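Local coordinates for diacylglycerol O-acyltransferase (Marinobacter hydrocarbonoclasticus, PDB 6CHJ), which probably transfers acyl groups from acyl-CoA to lipid alcohols, making wax esters and triacylglycerols, at residues L76-L87 with R112-L123. Residues are numbered along the deposited sequence; the frame is centred on the assembly and turned at random.
Sequences LDLEHHFRFEAL and RPMWEVHLIEGL
Strands 82-86 and 115-121 pair in parallel, Phe-82 beside Val-117 and Ala-86 beside Glu-121. Their axes run 28° apart. Six backbone hydrogen bonds join them, from Val-117 N to His-81 O through to Leu-87 N to Glu-121 O. Helix 93-105 links the two strands in a beta-alpha-beta crossover, and strand 82-86 is the outermost strand on this side within the chain. On the helix-facing side, His-118 ND1 donates to the syn lone pair of Glu-85 OE1 (2.8 Å). The other ring nitrogen, His-118 NE2, donates to Glu-116 OE1 (2.8 Å), nearly in the ring plane. Two carboxylates thus fix the ring's rotation. The Arg-83 guanidinium stacks on the Glu-116 carboxylate in a long salt bridge; its NE and NH2 both grip His-80 O. Where the short helix 78-81 runs into the strand, His-81 CB sits over the Trp-115 six-membered ring, 3.4 Å from its centroid. The His-81 ring makes an offset stack on the five-membered ring, planes 27° apart. Trp-115 CG lies between the backbone N and the carbonyl carbon (chi1 62°), which lays the indole under His-81; its NE1 donates to Phe-57 O. With an alanine in place of Trp-115, His-81 would probably lose the surface it stacks on and Phe-57 O its donor. The Arg-112 guanidinium lies flat on the His-80 ring. Having both ring nitrogens bonded to carboxylates would probably favour a protonated His-118.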
loop_
_atom_site.group_PDB
_atom_site.type_symbol
_atom_site.label_atom_id
_atom_site.label_comp_id
_atom_site.label_asym_id
_atom_site.label_seq_id
_atom_site.Cartn_x
_atom_site.Cartn_y
_atom_site.Cartn_z
ATOM N N LEU B 76 1.717 -19.580 6.068
ATOM C CA LEU B 76 1.071 -18.564 5.245
ATOM C C LEU B 76 -0.288 -18.200 5.835
ATOM O O LEU B 76 -1.071 -19.072 6.229
ATOM C CB LEU B 76 0.912 -19.028 3.791
ATOM C CG LEU B 76 0.173 -18.058 2.852
ATOM C CD1 LEU B 76 0.750 -18.082 1.442
ATOM C CD2 LEU B 76 -1.318 -18.349 2.776
ATOM N N ASP B 77 -0.564 -16.904 5.877
ATOM C CA ASP B 77 -1.772 -16.351 6.481
ATOM C C ASP B 77 -2.695 -15.901 5.347
ATOM O O ASP B 77 -2.532 -14.801 4.794
ATOM C CB ASP B 77 -1.370 -15.218 7.422
ATOM C CG ASP B 77 -2.551 -14.465 8.017
ATOM O OD1 ASP B 77 -3.688 -14.573 7.523
ATOM O OD2 ASP B 77 -2.311 -13.719 8.994
ATOM N N LEU B 78 -3.682 -16.747 5.018
ATOM C CA LEU B 78 -4.468 -16.486 3.817
ATOM C C LEU B 78 -5.226 -15.177 3.922
ATOM O O LEU B 78 -5.531 -14.561 2.895
ATOM C CB LEU B 78 -5.435 -17.649 3.492
ATOM C CG LEU B 78 -6.269 -17.361 2.232
ATOM C CD1 LEU B 78 -5.380 -17.499 1.008
ATOM C CD2 LEU B 78 -7.489 -18.240 2.087
ATOM N N GLU B 79 -5.542 -14.722 5.125
ATOM C CA GLU B 79 -6.260 -13.456 5.169
ATOM C C GLU B 79 -5.324 -12.262 5.049
ATOM O O GLU B 79 -5.800 -11.113 4.965
ATOM C CB GLU B 79 -7.113 -13.342 6.430
ATOM C CG GLU B 79 -8.343 -12.422 6.269
ATOM C CD GLU B 79 -9.063 -12.497 4.893
ATOM O OE1 GLU B 79 -9.042 -13.559 4.213
ATOM O OE2 GLU B 79 -9.687 -11.475 4.504
ATOM N N HIS B 80 -4.012 -12.504 5.021
ATOM C CA HIS B 80 -3.130 -11.459 4.521
ATOM C C HIS B 80 -3.172 -11.368 2.997
ATOM O O HIS B 80 -3.227 -10.264 2.445
ATOM C CB HIS B 80 -1.688 -11.688 4.982
ATOM C CG HIS B 80 -0.723 -10.728 4.374
ATOM N ND1 HIS B 80 -0.577 -9.433 4.833
ATOM C CD2 HIS B 80 0.107 -10.856 3.312
ATOM C CE1 HIS B 80 0.316 -8.812 4.080
ATOM N NE2 HIS B 80 0.741 -9.649 3.150
ATOM N N HIS B 81 -3.145 -12.511 2.296
ATOM C CA HIS B 81 -3.051 -12.492 0.837
ATOM C C HIS B 81 -4.414 -12.310 0.155
ATOM O O HIS B 81 -4.487 -11.711 -0.923
ATOM C CB HIS B 81 -2.375 -13.776 0.340
ATOM C CG HIS B 81 -0.982 -13.976 0.855
ATOM N ND1 HIS B 81 -0.714 -14.525 2.092
ATOM C CD2 HIS B 81 0.223 -13.728 0.289
ATOM C CE1 HIS B 81 0.595 -14.596 2.268
ATOM N NE2 HIS B 81 1.187 -14.120 1.189
ATOM N N PHE B 82 -5.496 -12.799 0.750
ATOM C CA PHE B 82 -6.831 -12.686 0.170
ATOM C C PHE B 82 -7.637 -11.617 0.892
ATOM O O PHE B 82 -7.709 -11.621 2.123
ATOM C CB PHE B 82 -7.576 -14.016 0.233
ATOM C CG PHE B 82 -9.007 -13.908 -0.183
ATOM C CD1 PHE B 82 -9.332 -13.424 -1.445
ATOM C CD2 PHE B 82 -10.030 -14.269 0.684
ATOM C CE1 PHE B 82 -10.648 -13.310 -1.842
ATOM C CE2 PHE B 82 -11.346 -14.166 0.302
ATOM C CZ PHE B 82 -11.661 -13.679 -0.967
ATOM N N ARG B 83 -8.270 -10.719 0.134
ATOM C CA ARG B 83 -8.917 -9.565 0.738
ATOM C C ARG B 83 -10.259 -9.302 0.085
ATOM O O ARG B 83 -10.399 -9.384 -1.141
ATOM C CB ARG B 83 -8.035 -8.318 0.641
ATOM C CG ARG B 83 -6.727 -8.523 1.355
ATOM C CD ARG B 83 -5.994 -7.262 1.632
ATOM N NE ARG B 83 -4.608 -7.586 1.958
ATOM C CZ ARG B 83 -3.606 -6.730 1.847
ATOM N NH1 ARG B 83 -3.849 -5.501 1.420
ATOM N NH2 ARG B 83 -2.366 -7.099 2.145
ATOM N N PHE B 84 -11.229 -8.968 0.920
ATOM C CA PHE B 84 -12.594 -8.680 0.531
ATOM C C PHE B 84 -12.803 -7.194 0.770
ATOM O O PHE B 84 -12.727 -6.727 1.913
ATOM C CB PHE B 84 -13.569 -9.533 1.344
ATOM C CG PHE B 84 -15.015 -9.392 0.937
ATOM C CD1 PHE B 84 -15.365 -9.014 -0.356
ATOM C CD2 PHE B 84 -16.028 -9.650 1.857
ATOM C CE1 PHE B 84 -16.697 -8.886 -0.720
ATOM C CE2 PHE B 84 -17.372 -9.534 1.502
ATOM C CZ PHE B 84 -17.707 -9.152 0.212
ATOM N N GLU B 85 -13.044 -6.449 -0.311
ATOM C CA GLU B 85 -13.177 -5.006 -0.244
ATOM C C GLU B 85 -14.380 -4.597 -1.078
ATOM O O GLU B 85 -14.971 -5.406 -1.802
ATOM C CB GLU B 85 -11.901 -4.294 -0.739
ATOM C CG GLU B 85 -10.761 -4.239 0.278
ATOM C CD GLU B 85 -9.427 -4.717 -0.304
ATOM O OE1 GLU B 85 -9.399 -5.144 -1.477
ATOM O OE2 GLU B 85 -8.405 -4.674 0.416
ATOM N N ALA B 86 -14.719 -3.317 -0.989
ATOM C CA ALA B 86 -15.957 -2.812 -1.536
ATOM C C ALA B 86 -15.709 -1.443 -2.135
ATOM O O ALA B 86 -14.853 -0.689 -1.661
ATOM C CB ALA B 86 -17.043 -2.701 -0.459
ATOM N N LEU B 87 -16.488 -1.125 -3.217
ATOM C CA LEU B 87 -16.281 0.179 -3.811
ATOM C C LEU B 87 -17.137 1.213 -3.098
ATOM O O LEU B 87 -18.224 0.899 -2.623
ATOM C CB LEU B 87 -16.643 0.152 -5.292
ATOM C CG LEU B 87 -15.738 -0.670 -6.210
ATOM C CD1 LEU B 87 -16.235 -0.509 -7.605
ATOM C CD2 LEU B 87 -14.256 -0.254 -6.102
ATOM N N ARG B 112 6.672 -12.207 3.004
ATOM C CA ARG B 112 5.676 -13.218 2.693
ATOM C C ARG B 112 5.637 -13.448 1.196
ATOM O O ARG B 112 6.106 -12.607 0.422
ATOM C CB ARG B 112 4.294 -12.798 3.199
ATOM C CG ARG B 112 4.359 -12.151 4.549
ATOM C CD ARG B 112 2.982 -11.835 5.008
ATOM N NE ARG B 112 2.481 -12.920 5.840
ATOM C CZ ARG B 112 1.986 -12.745 7.055
ATOM N NH1 ARG B 112 1.915 -11.527 7.578
ATOM N NH2 ARG B 112 1.561 -13.790 7.739
ATOM N N PRO B 113 5.126 -14.598 0.751
ATOM C CA PRO B 113 4.931 -14.805 -0.689
ATOM C C PRO B 113 4.227 -13.599 -1.290
ATOM O O PRO B 113 3.294 -13.046 -0.705
ATOM C CB PRO B 113 4.066 -16.072 -0.760
ATOM C CG PRO B 113 3.623 -16.330 0.661
ATOM C CD PRO B 113 4.661 -15.750 1.537
ATOM N N MET B 114 4.720 -13.146 -2.431
ATOM C CA MET B 114 4.395 -11.802 -2.884
ATOM C C MET B 114 3.235 -11.832 -3.880
ATOM O O MET B 114 3.366 -11.523 -5.067
ATOM C CB MET B 114 5.639 -11.140 -3.450
ATOM C CG MET B 114 6.785 -11.134 -2.441
ATOM S SD MET B 114 8.181 -10.108 -2.925
ATOM C CE MET B 114 9.415 -11.356 -3.348
ATOM N N TRP B 115 2.059 -12.177 -3.355
ATOM C CA TRP B 115 0.855 -12.111 -4.162
ATOM C C TRP B 115 -0.301 -11.631 -3.299
ATOM O O TRP B 115 -0.318 -11.849 -2.090
ATOM C CB TRP B 115 0.528 -13.458 -4.798
ATOM C CG TRP B 115 0.259 -14.551 -3.817
ATOM C CD1 TRP B 115 1.175 -15.409 -3.273
ATOM C CD2 TRP B 115 -1.012 -14.927 -3.275
ATOM N NE1 TRP B 115 0.554 -16.285 -2.421
ATOM C CE2 TRP B 115 -0.791 -16.013 -2.404
ATOM C CE3 TRP B 115 -2.316 -14.447 -3.433
ATOM C CZ2 TRP B 115 -1.827 -16.630 -1.700
ATOM C CZ3 TRP B 115 -3.345 -15.064 -2.738
ATOM C CH2 TRP B 115 -3.094 -16.144 -1.888
ATOM N N GLU B 116 -1.246 -10.941 -3.928
ATOM C CA GLU B 116 -2.507 -10.592 -3.292
ATOM C C GLU B 116 -3.625 -10.819 -4.293
ATOM O O GLU B 116 -3.447 -10.574 -5.493
ATOM C CB GLU B 116 -2.539 -9.138 -2.834
ATOM C CG GLU B 116 -1.553 -8.794 -1.740
ATOM C CD GLU B 116 -1.272 -7.301 -1.648
ATOM O OE1 GLU B 116 -2.111 -6.480 -2.089
ATOM O OE2 GLU B 116 -0.186 -6.948 -1.143
ATOM N N VAL B 117 -4.772 -11.279 -3.802
ATOM C CA VAL B 117 -6.015 -11.281 -4.568
ATOM C C VAL B 117 -7.026 -10.411 -3.828
ATOM O O VAL B 117 -7.261 -10.601 -2.628
ATOM C CB VAL B 117 -6.574 -12.700 -4.770
ATOM C CG1 VAL B 117 -7.817 -12.648 -5.629
ATOM C CG2 VAL B 117 -5.524 -13.623 -5.359
ATOM N N HIS B 118 -7.630 -9.473 -4.547
ATOM C CA HIS B 118 -8.594 -8.535 -3.991
ATOM C C HIS B 118 -9.944 -8.788 -4.657
ATOM O O HIS B 118 -10.133 -8.479 -5.841
ATOM C CB HIS B 118 -8.123 -7.095 -4.210
ATOM C CG HIS B 118 -6.902 -6.720 -3.421
ATOM N ND1 HIS B 118 -6.901 -5.697 -2.494
ATOM C CD2 HIS B 118 -5.641 -7.225 -3.427
ATOM C CE1 HIS B 118 -5.698 -5.594 -1.957
ATOM N NE2 HIS B 118 -4.915 -6.510 -2.505
ATOM N N LEU B 119 -10.886 -9.343 -3.897
ATOM C CA LEU B 119 -12.261 -9.487 -4.350
ATOM C C LEU B 119 -13.031 -8.222 -3.982
ATOM O O LEU B 119 -13.192 -7.904 -2.798
ATOM C CB LEU B 119 -12.897 -10.735 -3.737
ATOM C CG LEU B 119 -14.401 -10.988 -3.914
ATOM C CD1 LEU B 119 -14.713 -11.139 -5.387
ATOM C CD2 LEU B 119 -14.859 -12.232 -3.109
ATOM N N ILE B 120 -13.524 -7.517 -4.996
ATOM C CA ILE B 120 -14.184 -6.224 -4.839
ATOM C C ILE B 120 -15.683 -6.407 -5.066
ATOM O O ILE B 120 -16.105 -6.891 -6.128
ATOM C CB ILE B 120 -13.617 -5.178 -5.814
ATOM C CG1 ILE B 120 -12.073 -5.112 -5.730
ATOM C CG2 ILE B 120 -14.266 -3.815 -5.565
ATOM C CD1 ILE B 120 -11.408 -4.692 -7.042
ATOM N N GLU B 121 -16.483 -6.005 -4.079
ATOM C CA GLU B 121 -17.937 -5.951 -4.144
ATOM C C GLU B 121 -18.349 -4.491 -4.270
ATOM O O GLU B 121 -17.509 -3.595 -4.378
ATOM C CB GLU B 121 -18.585 -6.621 -2.912
ATOM C CG GLU B 121 -18.634 -5.750 -1.628
ATOM C CD GLU B 121 -19.728 -6.188 -0.611
ATOM O OE1 GLU B 121 -20.159 -7.360 -0.641
ATOM O OE2 GLU B 121 -20.142 -5.357 0.239
ATOM N N GLY B 122 -19.663 -4.257 -4.284
ATOM C CA GLY B 122 -20.200 -2.919 -4.443
ATOM C C GLY B 122 -20.266 -2.400 -5.865
ATOM O O GLY B 122 -20.502 -1.205 -6.057
ATOM N N LEU B 123 -20.050 -3.238 -6.869
ATOM C CA LEU B 123 -20.215 -2.763 -8.236
ATOM C C LEU B 123 -21.702 -2.715 -8.578
ATOM O O LEU B 123 -22.504 -3.481 -8.041
ATOM C CB LEU B 123 -19.444 -3.651 -9.210
ATOM C CG LEU B 123 -17.939 -3.329 -9.274
ATOM C CD1 LEU B 123 -17.134 -3.958 -8.113
ATOM C CD2 LEU B 123 -17.357 -3.721 -10.613
HETATM O O HOH W 1 0.075 -13.233 9.698
#